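Local coordinates for pyridoxine 4-oxidase (Mesorhizobium loti, PDB 4HA6), which oxidises pyridoxine at its 4-hydroxymethyl group with bound FAD as cofactor, as a flavoprotein of the GMC oxidoreductase family, at residues L29-G34 / R229-V234; D59-A64 / G70-W75; G91-H96 / E315-M320. All coordinates share one frame; numbering follows the deposited sequence.

Strung along the length of the FAD, interactions 1 and 3 touch the cofactor at its two ends: the adenosine ribose and adenine at 29-34, the isoalloxazine at 91-96. Their centres lie about 35 Å apart, on opposite sides of the chain's centre. Interaction 2 sits off the line, about 28 Å from interaction 1 and about 25 Å from interaction 3 between centres, as a small two-stranded antiparallel sheet. Along the chain, strand 60-61 follows strand 28-31, and interaction 2 closes before segment 91-96 opens interaction 3. The segments of interactions 1 and 3 alternate, and each cofactor-binding segment is backed by a strand from later in the chain.

Interaction 1: residues L29-G34 / R229-V234; sequences LLIEAG and RSLEVV. With FAD (flavin-adenine dinucleotide), chain B.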
loop_
_atom_site.group_PDB
_atom_site.type_symbol
_atom_site.label_atom_id
_atom_site.label_comp_id
_atom_site.label_asym_id
_atom_site.label_seq_id
_atom_site.Cartn_x
_atom_site.Cartn_y
_atom_site.Cartn_z
ATOM N N LEU A 29 0.970 -22.760 9.643
ATOM C CA LEU A 29 0.708 -21.957 10.839
ATOM C C LEU A 29 0.790 -20.467 10.492
ATOM O O LEU A 29 1.779 -20.006 9.905
ATOM C CB LEU A 29 1.707 -22.304 11.949
ATOM C CG LEU A 29 1.794 -21.355 13.147
ATOM C CD1 LEU A 29 0.485 -21.379 13.933
ATOM C CD2 LEU A 29 2.990 -21.732 14.036
ATOM N N LEU A 30 -0.247 -19.715 10.855
ATOM C CA LEU A 30 -0.255 -18.267 10.647
ATOM C C LEU A 30 -0.084 -17.558 11.989
ATOM O O LEU A 30 -0.854 -17.807 12.923
ATOM C CB LEU A 30 -1.567 -17.833 9.972
ATOM C CG LEU A 30 -1.758 -16.335 9.731
ATOM C CD1 LEU A 30 -0.603 -15.784 8.915
ATOM C CD2 LEU A 30 -3.093 -16.037 9.060
ATOM N N ILE A 31 0.926 -16.693 12.097
ATOM C CA ILE A 31 1.187 -15.979 13.363
ATOM C C ILE A 31 0.936 -14.481 13.209
ATOM O O ILE A 31 1.656 -13.802 12.468
ATOM C CB ILE A 31 2.630 -16.210 13.878
ATOM C CG1 ILE A 31 2.947 -17.707 13.939
ATOM C CG2 ILE A 31 2.845 -15.546 15.245
ATOM C CD1 ILE A 31 4.357 -18.013 14.419
ATOM N N GLU A 32 -0.086 -13.978 13.905
ATOM C CA GLU A 32 -0.492 -12.575 13.796
ATOM C C GLU A 32 -0.325 -11.828 15.115
ATOM O O GLU A 32 -0.774 -12.293 16.163
ATOM C CB GLU A 32 -1.956 -12.462 13.319
ATOM C CG GLU A 32 -2.577 -11.073 13.487
ATOM C CD GLU A 32 -1.799 -9.977 12.771
ATOM O OE1 GLU A 32 -1.195 -10.274 11.704
ATOM O OE2 GLU A 32 -1.792 -8.819 13.269
ATOM N N ALA A 33 0.305 -10.661 15.056
ATOM C CA ALA A 33 0.527 -9.851 16.249
ATOM C C ALA A 33 -0.790 -9.325 16.847
ATOM O O ALA A 33 -0.924 -9.183 18.066
ATOM C CB ALA A 33 1.472 -8.691 15.922
ATOM N N GLY A 34 -1.762 -9.030 15.993
ATOM C CA GLY A 34 -2.998 -8.432 16.470
ATOM C C GLY A 34 -4.063 -9.447 16.866
ATOM O O GLY A 34 -3.812 -10.659 16.884
ATOM N N ARG A 229 15.832 -22.116 11.731
ATOM C CA ARG A 229 15.479 -23.367 12.398
ATOM C C ARG A 229 14.204 -23.216 13.213
ATOM O O ARG A 229 13.348 -24.116 13.239
ATOM C CB ARG A 229 16.644 -23.847 13.269
ATOM C CG ARG A 229 16.335 -25.054 14.148
ATOM C CD ARG A 229 17.541 -25.405 15.006
ATOM N NE ARG A 229 17.313 -26.529 15.917
ATOM C CZ ARG A 229 17.161 -26.406 17.234
ATOM N NH1 ARG A 229 17.199 -25.204 17.797
ATOM N NH2 ARG A 229 16.969 -27.480 17.992
ATOM N N SER A 230 14.064 -22.070 13.868
ATOM C CA SER A 230 12.882 -21.813 14.676
ATOM C C SER A 230 12.568 -20.325 14.754
ATOM O O SER A 230 13.361 -19.487 14.314
ATOM C CB SER A 230 13.077 -22.370 16.088
ATOM O OG SER A 230 14.091 -21.656 16.775
ATOM N N LEU A 231 11.405 -20.015 15.328
ATOM C CA LEU A 231 10.959 -18.644 15.558
ATOM C C LEU A 231 10.661 -18.462 17.030
ATOM O O LEU A 231 10.034 -19.328 17.644
ATOM C CB LEU A 231 9.666 -18.347 14.790
ATOM C CG LEU A 231 9.574 -18.591 13.292
ATOM C CD1 LEU A 231 9.288 -20.060 13.022
ATOM C CD2 LEU A 231 8.485 -17.717 12.715
ATOM N N GLU A 232 11.086 -17.336 17.594
ATOM C CA GLU A 232 10.724 -16.986 18.963
ATOM C C GLU A 232 9.458 -16.160 18.906
ATOM O O GLU A 232 9.426 -15.088 18.276
ATOM C CB GLU A 232 11.846 -16.186 19.640
ATOM C CG GLU A 232 11.516 -15.743 21.060
ATOM C CD GLU A 232 12.547 -14.775 21.630
ATOM O OE1 GLU A 232 13.012 -13.888 20.880
ATOM O OE2 GLU A 232 12.887 -14.901 22.828
ATOM N N VAL A 233 8.407 -16.658 19.545
ATOM C CA VAL A 233 7.124 -15.965 19.517
ATOM C C VAL A 233 6.774 -15.427 20.899
ATOM O O VAL A 233 6.862 -16.142 21.895
ATOM C CB VAL A 233 6.011 -16.869 18.993
ATOM C CG1 VAL A 233 4.693 -16.103 18.947
ATOM C CG2 VAL A 233 6.380 -17.370 17.611
ATOM N N VAL A 234 6.400 -14.156 20.942
ATOM C CA VAL A 234 6.081 -13.473 22.184
ATOM C C VAL A 234 4.576 -13.185 22.252
ATOM O O VAL A 234 4.015 -12.462 21.411
ATOM C CB VAL A 234 6.870 -12.161 22.292
ATOM C CG1 VAL A 234 6.503 -11.431 23.567
ATOM C CG2 VAL A 234 8.387 -12.444 22.235
HETATM P PA FAD B . 0.001 -5.608 6.078
HETATM O O1A FAD B . -1.334 -5.827 5.381
HETATM O O2A FAD B . 0.233 -4.308 6.796
HETATM O O5B FAD B . 0.200 -6.839 7.108
HETATM C C5B FAD B . 1.202 -6.894 8.119
HETATM C C4B FAD B . 0.630 -7.799 9.200
HETATM O O4B FAD B . 1.660 -8.459 9.944
HETATM C C3B FAD B . -0.188 -6.995 10.202
HETATM O O3B FAD B . -1.406 -7.727 10.416
HETATM C C2B FAD B . 0.671 -6.958 11.464
HETATM O O2B FAD B . -0.138 -6.901 12.652
HETATM C C1B FAD B . 1.468 -8.255 11.357
HETATM N N9A FAD B . 2.819 -8.226 11.991
HETATM C C8A FAD B . 3.733 -7.234 11.908
HETATM N N7A FAD B . 4.860 -7.569 12.593
HETATM C C5A FAD B . 4.683 -8.800 13.126
HETATM C C6A FAD B . 5.484 -9.738 13.956
HETATM N N6A FAD B . 6.753 -9.417 14.363
HETATM N N1A FAD B . 4.913 -10.930 14.291
HETATM C C2A FAD B . 3.670 -11.265 13.886
HETATM N N3A FAD B . 2.899 -10.453 13.127
HETATM C C4A FAD B . 3.337 -9.228 12.720
HETATM N N1 FAD B . -3.882 0.186 -0.693
HETATM C C2 FAD B . -4.666 0.186 -1.787
HETATM O O2 FAD B . -4.291 -0.464 -2.789
HETATM N N3 FAD B . -5.818 0.881 -1.853
HETATM C C4 FAD B . -6.277 1.608 -0.820
HETATM O O4 FAD B . -7.349 2.263 -0.902
HETATM C C4X FAD B . -5.470 1.656 0.420
HETATM N N5 FAD B . -5.847 2.373 1.498
HETATM C C5X FAD B . -5.097 2.383 2.628
HETATM C C6 FAD B . -5.502 3.120 3.739
HETATM C C7 FAD B . -4.736 3.123 4.901
HETATM C C7M FAD B . -5.191 3.924 6.096
HETATM C C8 FAD B . -3.475 2.334 4.960
HETATM C C8M FAD B . -2.645 2.346 6.217
HETATM C C9 FAD B . -3.060 1.591 3.856
HETATM C C9A FAD B . -3.831 1.599 2.693
HETATM N N10 FAD B . -3.421 0.858 1.571
HETATM C C10 FAD B . -4.221 0.870 0.419
HETATM C "C1'" FAD B . -2.171 0.090 1.609
HETATM C "C2'" FAD B . -2.398 -1.408 1.741
HETATM O "O2'" FAD B . -3.380 -1.670 2.756
HETATM C "C3'" FAD B . -1.053 -2.029 2.121
HETATM O "O3'" FAD B . -0.065 -1.587 1.175
HETATM C "C4'" FAD B . -1.123 -3.546 2.134
HETATM O "O4'" FAD B . -2.164 -3.937 3.046
HETATM C "C5'" FAD B . 0.220 -4.166 2.538
HETATM O "O5'" FAD B . -0.017 -5.510 2.950
HETATM P P FAD B . 1.182 -6.371 3.570
HETATM O O1P FAD B . 0.822 -7.851 3.575
HETATM O O2P FAD B . 2.492 -5.930 2.950
HETATM O O3P FAD B . 1.235 -5.825 5.077
#
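The adenosine end of the FAD site in the Rossmann-type FAD-binding domain is where Ile31, on strand 28-31 of the parallel sheet, packs against Val233 on strand 227-235 of an antiparallel sheet. Ile31 CD1 lies 3.8 Å from Val233 CG2 and 4.5 Å from Leu231 CD2, and no hydrogen bond joins the two segments. The two branched side chains meet at a slant. With CG1 of Ile31 anti to the carbonyl carbon (chi1 -52°) and the chain extended beyond it, CD1 is carried across to the valine, while the CG2 branch comes only loosely up to Val233 CG1.

This apolar contact joins the parallel sheet to the three-stranded antiparallel sheet, and Val218 of strand 217-224 and Val242 of strand 238-243 add to the same buried layer. Directly after the strand comes the acidic residue that, in this type of nucleotide fold, grips the ribose. Glu32 holds both hydroxyls: FAD O2B donates to OE2 at 2.6 Å and FAD O3B to OE1 at 2.9 Å. The chain bends at chi2 (57°) to bring the carboxylate to the sugar. Glu32 OE2 also accepts the N-H of Gly34 N at 2.7 Å, from its anti side and 34° out of the carboxylate plane, and OE1 takes a further bond from Gly9 N of the glycine-rich turn. Ala33 N comes within 3.2 Å of adenine N3A.

Interaction 2: residues D59-A64 / G70-W75; sequences DYRTEA and GRAHHW
Tyr60 and Trp75 form the hydrogen-bonded pair of a short antiparallel two-stranded sheet, with Arg61 and His74 as the adjoining non-hydrogen-bonded pair. Trp75 N gives a nearly straight bond to Tyr60 O at 2.7 Å, whereas Tyr60 N reaches Trp75 O from above the carbonyl plane, more bent. Next along, Thr62 N bonds to His73 O at 2.8 Å, in the carbonyl plane.

Thr62 holds the middle of the contact with both of its branches. Thr62 OG1 sits between the backbone N and the carbonyl carbon (chi1 84°), where it accepts His73 N at 3.1 Å and donates to Glu63 O. The same rotation sends Thr62 CG2 over the indole, 3.7 Å from the centroid of the Trp75 five-membered ring and 16° off its normal, a CH-pi contact over the face; the threonine and indole side chains cross at about a right angle. His73 CB comes against this methyl too.

Ala72 CB lies over one face of the Arg61 guanidinium, nearest to NH2. At the Asp59 end, His74 ND1 bonds to the syn side of Asp59 OD1 at 3.0 Å, with the oxygen in the imidazole plane but the bond 28° out of the carboxylate plane.

In the second shell, Trp58 lies nearly parallel to the Tyr60 ring, linking the hairpin to a residue of the FAD site, while Tyr60 OH bonds to Glu255. Arg71 is held by Glu345 and Glu63 by Arg381. Tyr388 meets the His73 ring edge-to-face, and His73 NE2 bonds to Thr68 OG1 in the connecting turn.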
loop_
_atom_site.group_PDB
_atom_site.type_symbol
_atom_site.label_atom_id
_atom_site.label_comp_id
_atom_site.label_asym_id
_atom_site.label_seq_id
_atom_site.Cartn_x
_atom_site.Cartn_y
_atom_site.Cartn_z
ATOM N N ASP A 59 0.447 2.883 14.265
ATOM C CA ASP A 59 0.681 4.322 14.409
ATOM C C ASP A 59 2.168 4.705 14.555
ATOM O O ASP A 59 2.569 5.267 15.567
ATOM C CB ASP A 59 -0.146 4.870 15.581
ATOM C CG ASP A 59 -0.233 6.377 15.576
ATOM O OD1 ASP A 59 -0.186 6.971 14.480
ATOM O OD2 ASP A 59 -0.353 6.970 16.666
ATOM N N TYR A 60 2.974 4.400 13.539
ATOM C CA TYR A 60 4.398 4.744 13.548
ATOM C C TYR A 60 4.573 6.237 13.332
ATOM O O TYR A 60 3.712 6.885 12.741
ATOM C CB TYR A 60 5.142 4.022 12.417
ATOM C CG TYR A 60 5.029 2.524 12.454
ATOM C CD1 TYR A 60 5.915 1.763 13.219
ATOM C CD2 TYR A 60 4.051 1.861 11.713
ATOM C CE1 TYR A 60 5.820 0.379 13.260
ATOM C CE2 TYR A 60 3.960 0.472 11.736
ATOM C CZ TYR A 60 4.845 -0.259 12.514
ATOM O OH TYR A 60 4.763 -1.636 12.566
ATOM N N ARG A 61 5.701 6.775 13.779
ATOM C CA ARG A 61 5.997 8.186 13.586
ATOM C C ARG A 61 7.328 8.306 12.833
ATOM O O ARG A 61 8.342 7.766 13.277
ATOM C CB ARG A 61 6.064 8.877 14.951
ATOM C CG ARG A 61 6.204 10.378 14.877
ATOM C CD ARG A 61 6.598 10.944 16.221
ATOM N NE ARG A 61 7.163 12.289 16.111
ATOM C CZ ARG A 61 8.438 12.550 15.820
ATOM N NH1 ARG A 61 9.296 11.554 15.595
ATOM N NH2 ARG A 61 8.859 13.810 15.750
ATOM N N THR A 62 7.341 8.977 11.680
ATOM C CA THR A 62 8.602 9.100 10.937
ATOM C C THR A 62 9.497 10.156 11.576
ATOM O O THR A 62 9.016 10.998 12.348
ATOM C CB THR A 62 8.383 9.547 9.495
ATOM O OG1 THR A 62 8.285 10.970 9.461
ATOM C CG2 THR A 62 7.110 8.906 8.877
ATOM N N GLU A 63 10.790 10.127 11.255
ATOM C CA GLU A 63 11.657 11.269 11.555
ATOM C C GLU A 63 11.100 12.557 10.937
ATOM O O GLU A 63 10.326 12.509 9.978
ATOM C CB GLU A 63 13.056 11.031 11.003
ATOM C CG GLU A 63 13.773 9.812 11.613
ATOM C CD GLU A 63 13.908 9.915 13.121
ATOM O OE1 GLU A 63 13.140 9.231 13.846
ATOM O OE2 GLU A 63 14.779 10.683 13.579
ATOM N N ALA A 64 11.499 13.707 11.480
ATOM C CA ALA A 64 11.232 14.998 10.835
ATOM C C ALA A 64 11.739 14.986 9.390
ATOM O O ALA A 64 12.841 14.511 9.143
ATOM C CB ALA A 64 11.909 16.128 11.618
ATOM N N GLY A 70 10.198 20.186 7.553
ATOM C CA GLY A 70 10.564 19.634 8.849
ATOM C C GLY A 70 9.464 18.863 9.567
ATOM O O GLY A 70 9.635 18.496 10.736
ATOM N N ARG A 71 8.346 18.603 8.882
ATOM C CA ARG A 71 7.243 17.849 9.488
ATOM C C ARG A 71 7.574 16.363 9.655
ATOM O O ARG A 71 8.187 15.744 8.779
ATOM C CB ARG A 71 5.951 18.020 8.674
ATOM C CG ARG A 71 5.512 19.481 8.524
ATOM C CD ARG A 71 4.515 19.695 7.378
ATOM N NE ARG A 71 3.395 18.762 7.460
ATOM C CZ ARG A 71 2.968 18.013 6.447
ATOM N NH1 ARG A 71 3.556 18.106 5.257
ATOM N NH2 ARG A 71 1.951 17.176 6.617
ATOM N N ALA A 72 7.179 15.810 10.798
ATOM C CA ALA A 72 7.218 14.371 11.039
ATOM C C ALA A 72 5.837 13.845 10.689
ATOM O O ALA A 72 4.850 14.560 10.812
ATOM C CB ALA A 72 7.544 14.085 12.507
ATOM N N HIS A 73 5.752 12.597 10.263
ATOM C CA HIS A 73 4.499 12.092 9.740
ATOM C C HIS A 73 4.020 10.873 10.522
ATOM O O HIS A 73 4.827 10.100 11.044
ATOM C CB HIS A 73 4.685 11.706 8.274
ATOM C CG HIS A 73 5.048 12.856 7.390
ATOM N ND1 HIS A 73 4.161 13.413 6.496
ATOM C CD2 HIS A 73 6.203 13.551 7.254
ATOM C CE1 HIS A 73 4.749 14.409 5.854
ATOM N NE2 HIS A 73 5.991 14.510 6.293
ATOM N N HIS A 74 2.710 10.691 10.586
ATOM C CA HIS A 74 2.158 9.518 11.251
ATOM C C HIS A 74 1.819 8.458 10.219
ATOM O O HIS A 74 1.159 8.757 9.228
ATOM C CB HIS A 74 0.927 9.902 12.073
ATOM C CG HIS A 74 1.260 10.408 13.440
ATOM N ND1 HIS A 74 1.053 9.661 14.583
ATOM C CD2 HIS A 74 1.807 11.577 13.851
ATOM C CE1 HIS A 74 1.449 10.351 15.634
ATOM N NE2 HIS A 74 1.914 11.518 15.218
ATOM N N TRP A 75 2.287 7.230 10.439
ATOM C CA TRP A 75 2.037 6.127 9.505
ATOM C C TRP A 75 1.140 5.053 10.117
ATOM O O TRP A 75 1.607 4.183 10.854
ATOM C CB TRP A 75 3.357 5.489 9.057
ATOM C CG TRP A 75 4.080 6.253 7.949
ATOM C CD1 TRP A 75 3.831 7.533 7.525
ATOM C CD2 TRP A 75 5.137 5.754 7.109
ATOM N NE1 TRP A 75 4.682 7.864 6.489
ATOM C CE2 TRP A 75 5.493 6.788 6.216
ATOM C CE3 TRP A 75 5.822 4.533 7.034
ATOM C CZ2 TRP A 75 6.509 6.640 5.257
ATOM C CZ3 TRP A 75 6.831 4.386 6.085
ATOM C CH2 TRP A 75 7.164 5.433 5.209
#

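Interaction 3: residues G91-H96 / E315-M320; sequences GYMRGH and ESMAYM. With FAD (flavin-adenine dinucleotide), chain B.
Met93 carries this contact, reaching from the loop that binds the flavin to Met317 and Tyr319 on strand 314-320, part of the antiparallel sheet of the substrate-binding side. Its methyl does most of the touching: Met93 CE lies 3.8 Å from Met317 CG and equally 3.8 Å from Tyr319 OH. Met93 CG is anti to the carbonyl carbon (chi1 -74°). The side chain is then bent at chi2 (75°), which folds SD back from the extended path along CA, CB and CG, and chi3 (155°) extends CE to the strand. Met93 and Met317 cross at about a right angle, the methyl meeting the second methionine at CG; that residue's own chain folds at chi2 and again at chi3. Tyr319 comes in at a slant, presenting its hydroxyl end.

The bound pyridoxamine is about 4 Å from the Met93 side chain at nearest atoms, which places this residue next to the pyridoxamine pocket, probably the substrate site, and Pro488 of that pocket touches both Met93 and Tyr319. Two residues earlier the loop grips the isoalloxazine through its backbone: FAD N3 donates to Gly91 O at 2.8 Å, and Gly91 N donates to FAD O4 at 2.7 Å.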
loop_
_atom_site.group_PDB
_atom_site.type_symbol
_atom_site.label_atom_id
_atom_site.label_comp_id
_atom_site.label_asym_id
_atom_site.label_seq_id
_atom_site.Cartn_x
_atom_site.Cartn_y
_atom_site.Cartn_z
ATOM N N GLY A 91 -9.450 1.180 -2.213
ATOM C CA GLY A 91 -9.249 1.381 -3.637
ATOM C C GLY A 91 -8.525 0.181 -4.206
ATOM O O GLY A 91 -7.612 -0.356 -3.553
ATOM N N TYR A 92 -8.933 -0.255 -5.398
ATOM C CA TYR A 92 -8.257 -1.356 -6.090
ATOM C C TYR A 92 -7.657 -0.866 -7.413
ATOM O O TYR A 92 -8.391 -0.579 -8.374
ATOM C CB TYR A 92 -9.229 -2.507 -6.354
ATOM C CG TYR A 92 -8.578 -3.751 -6.926
ATOM C CD1 TYR A 92 -7.916 -4.662 -6.100
ATOM C CD2 TYR A 92 -8.630 -4.016 -8.292
ATOM C CE1 TYR A 92 -7.325 -5.814 -6.624
ATOM C CE2 TYR A 92 -8.041 -5.164 -8.828
ATOM C CZ TYR A 92 -7.389 -6.049 -7.993
ATOM O OH TYR A 92 -6.807 -7.168 -8.543
ATOM N N MET A 93 -6.330 -0.757 -7.450
ATOM C CA MET A 93 -5.607 -0.327 -8.644
ATOM C C MET A 93 -4.468 -1.309 -8.893
ATOM O O MET A 93 -3.539 -1.374 -8.091
ATOM C CB MET A 93 -4.993 1.071 -8.423
ATOM C CG MET A 93 -5.974 2.246 -8.453
ATOM S SD MET A 93 -7.008 2.431 -6.972
ATOM C CE MET A 93 -7.356 4.195 -7.093
ATOM N N ARG A 94 -4.517 -2.065 -9.990
ATOM C CA ARG A 94 -3.427 -2.995 -10.297
ATOM C C ARG A 94 -2.098 -2.255 -10.440
ATOM O O ARG A 94 -1.064 -2.693 -9.937
ATOM C CB ARG A 94 -3.696 -3.749 -11.606
ATOM C CG ARG A 94 -4.867 -4.705 -11.591
ATOM C CD ARG A 94 -5.061 -5.257 -13.009
ATOM N NE ARG A 94 -6.044 -6.337 -13.032
ATOM C CZ ARG A 94 -6.419 -6.985 -14.132
ATOM N NH1 ARG A 94 -5.896 -6.663 -15.313
ATOM N NH2 ARG A 94 -7.321 -7.949 -14.051
ATOM N N GLY A 95 -2.137 -1.112 -11.116
ATOM C CA GLY A 95 -0.920 -0.431 -11.505
ATOM C C GLY A 95 -0.898 -0.402 -13.023
ATOM O O GLY A 95 -1.814 -0.929 -13.661
ATOM N N HIS A 96 0.134 0.215 -13.598
ATOM C CA HIS A 96 0.281 0.325 -15.048
ATOM C C HIS A 96 1.345 -0.659 -15.514
ATOM O O HIS A 96 2.333 -0.863 -14.809
ATOM C CB HIS A 96 0.704 1.752 -15.398
ATOM C CG HIS A 96 0.852 1.999 -16.867
ATOM N ND1 HIS A 96 2.043 1.816 -17.535
ATOM C CD2 HIS A 96 -0.043 2.414 -17.796
ATOM C CE1 HIS A 96 1.880 2.119 -18.812
ATOM N NE2 HIS A 96 0.620 2.475 -18.997
ATOM N N GLU A 315 -13.141 9.342 -4.094
ATOM C CA GLU A 315 -13.905 8.514 -5.009
ATOM C C GLU A 315 -13.290 8.364 -6.390
ATOM O O GLU A 315 -13.616 7.414 -7.105
ATOM C CB GLU A 315 -15.334 9.061 -5.143
ATOM C CG GLU A 315 -16.051 9.267 -3.818
ATOM C CD GLU A 315 -17.555 9.400 -3.978
ATOM O OE1 GLU A 315 -18.020 9.610 -5.119
ATOM O OE2 GLU A 315 -18.268 9.276 -2.958
ATOM N N SER A 316 -12.409 9.289 -6.772
ATOM C CA SER A 316 -11.903 9.306 -8.149
ATOM C C SER A 316 -10.482 9.877 -8.273
ATOM O O SER A 316 -10.282 11.093 -8.164
ATOM C CB SER A 316 -12.864 10.108 -9.038
ATOM O OG SER A 316 -12.462 10.084 -10.397
ATOM N N MET A 317 -9.504 8.996 -8.489
ATOM C CA MET A 317 -8.157 9.415 -8.871
ATOM C C MET A 317 -8.116 9.587 -10.366
ATOM O O MET A 317 -8.624 8.729 -11.102
ATOM C CB MET A 317 -7.127 8.341 -8.527
ATOM C CG MET A 317 -7.006 8.017 -7.071
ATOM S SD MET A 317 -6.728 9.531 -6.189
ATOM C CE MET A 317 -8.333 9.623 -5.385
ATOM N N ALA A 318 -7.499 10.675 -10.819
ATOM C CA ALA A 318 -7.228 10.853 -12.237
ATOM C C ALA A 318 -5.717 10.833 -12.431
ATOM O O ALA A 318 -5.036 11.796 -12.069
ATOM C CB ALA A 318 -7.806 12.170 -12.729
ATOM N N TYR A 319 -5.196 9.737 -12.982
ATOM C CA TYR A 319 -3.779 9.647 -13.326
ATOM C C TYR A 319 -3.548 10.244 -14.710
ATOM O O TYR A 319 -4.415 10.150 -15.580
ATOM C CB TYR A 319 -3.327 8.182 -13.293
ATOM C CG TYR A 319 -3.581 7.579 -11.942
ATOM C CD1 TYR A 319 -2.648 7.732 -10.925
ATOM C CD2 TYR A 319 -4.770 6.912 -11.659
ATOM C CE1 TYR A 319 -2.872 7.200 -9.664
ATOM C CE2 TYR A 319 -5.013 6.377 -10.388
ATOM C CZ TYR A 319 -4.050 6.541 -9.395
ATOM O OH TYR A 319 -4.241 6.047 -8.116
ATOM N N MET A 320 -2.377 10.845 -14.920
ATOM C CA MET A 320 -2.107 11.512 -16.189
ATOM C C MET A 320 -0.614 11.782 -16.367
ATOM O O MET A 320 0.197 11.567 -15.456
ATOM C CB MET A 320 -2.904 12.825 -16.265
ATOM C CG MET A 320 -2.517 13.850 -15.188
ATOM S SD MET A 320 -3.726 15.185 -14.899
ATOM C CE MET A 320 -4.918 14.348 -13.855
HETATM P PA FAD B . 0.001 -5.608 6.078
HETATM O O1A FAD B . -1.334 -5.827 5.381
HETATM O O2A FAD B . 0.233 -4.308 6.796
HETATM O O5B FAD B . 0.200 -6.839 7.108
HETATM C C5B FAD B . 1.202 -6.894 8.119
HETATM C C4B FAD B . 0.630 -7.799 9.200
HETATM O O4B FAD B . 1.660 -8.459 9.944
HETATM C C3B FAD B . -0.188 -6.995 10.202
HETATM O O3B FAD B . -1.406 -7.727 10.416
HETATM C C2B FAD B . 0.671 -6.958 11.464
HETATM O O2B FAD B . -0.138 -6.901 12.652
HETATM C C1B FAD B . 1.468 -8.255 11.357
HETATM N N9A FAD B . 2.819 -8.226 11.991
HETATM C C8A FAD B . 3.733 -7.234 11.908
HETATM N N7A FAD B . 4.860 -7.569 12.593
HETATM C C5A FAD B . 4.683 -8.800 13.126
HETATM C C6A FAD B . 5.484 -9.738 13.956
HETATM N N6A FAD B . 6.753 -9.417 14.363
HETATM N N1A FAD B . 4.913 -10.930 14.291
HETATM C C2A FAD B . 3.670 -11.265 13.886
HETATM N N3A FAD B . 2.899 -10.453 13.127
HETATM C C4A FAD B . 3.337 -9.228 12.720
HETATM N N1 FAD B . -3.882 0.186 -0.693
HETATM C C2 FAD B . -4.666 0.186 -1.787
HETATM O O2 FAD B . -4.291 -0.464 -2.789
HETATM N N3 FAD B . -5.818 0.881 -1.853
HETATM C C4 FAD B . -6.277 1.608 -0.820
HETATM O O4 FAD B . -7.349 2.263 -0.902
HETATM C C4X FAD B . -5.470 1.656 0.420
HETATM N N5 FAD B . -5.847 2.373 1.498
HETATM C C5X FAD B . -5.097 2.383 2.628
HETATM C C6 FAD B . -5.502 3.120 3.739
HETATM C C7 FAD B . -4.736 3.123 4.901
HETATM C C7M FAD B . -5.191 3.924 6.096
HETATM C C8 FAD B . -3.475 2.334 4.960
HETATM C C8M FAD B . -2.645 2.346 6.217
HETATM C C9 FAD B . -3.060 1.591 3.856
HETATM C C9A FAD B . -3.831 1.599 2.693
HETATM N N10 FAD B . -3.421 0.858 1.571
HETATM C C10 FAD B . -4.221 0.870 0.419
HETATM C "C1'" FAD B . -2.171 0.090 1.609
HETATM C "C2'" FAD B . -2.398 -1.408 1.741
HETATM O "O2'" FAD B . -3.380 -1.670 2.756
HETATM C "C3'" FAD B . -1.053 -2.029 2.121
HETATM O "O3'" FAD B . -0.065 -1.587 1.175
HETATM C "C4'" FAD B . -1.123 -3.546 2.134
HETATM O "O4'" FAD B . -2.164 -3.937 3.046
HETATM C "C5'" FAD B . 0.220 -4.166 2.538
HETATM O "O5'" FAD B . -0.017 -5.510 2.950
HETATM P P FAD B . 1.182 -6.371 3.570
HETATM O O1P FAD B . 0.822 -7.851 3.575
HETATM O O2P FAD B . 2.492 -5.930 2.950
HETATM O O3P FAD B . 1.235 -5.825 5.077
#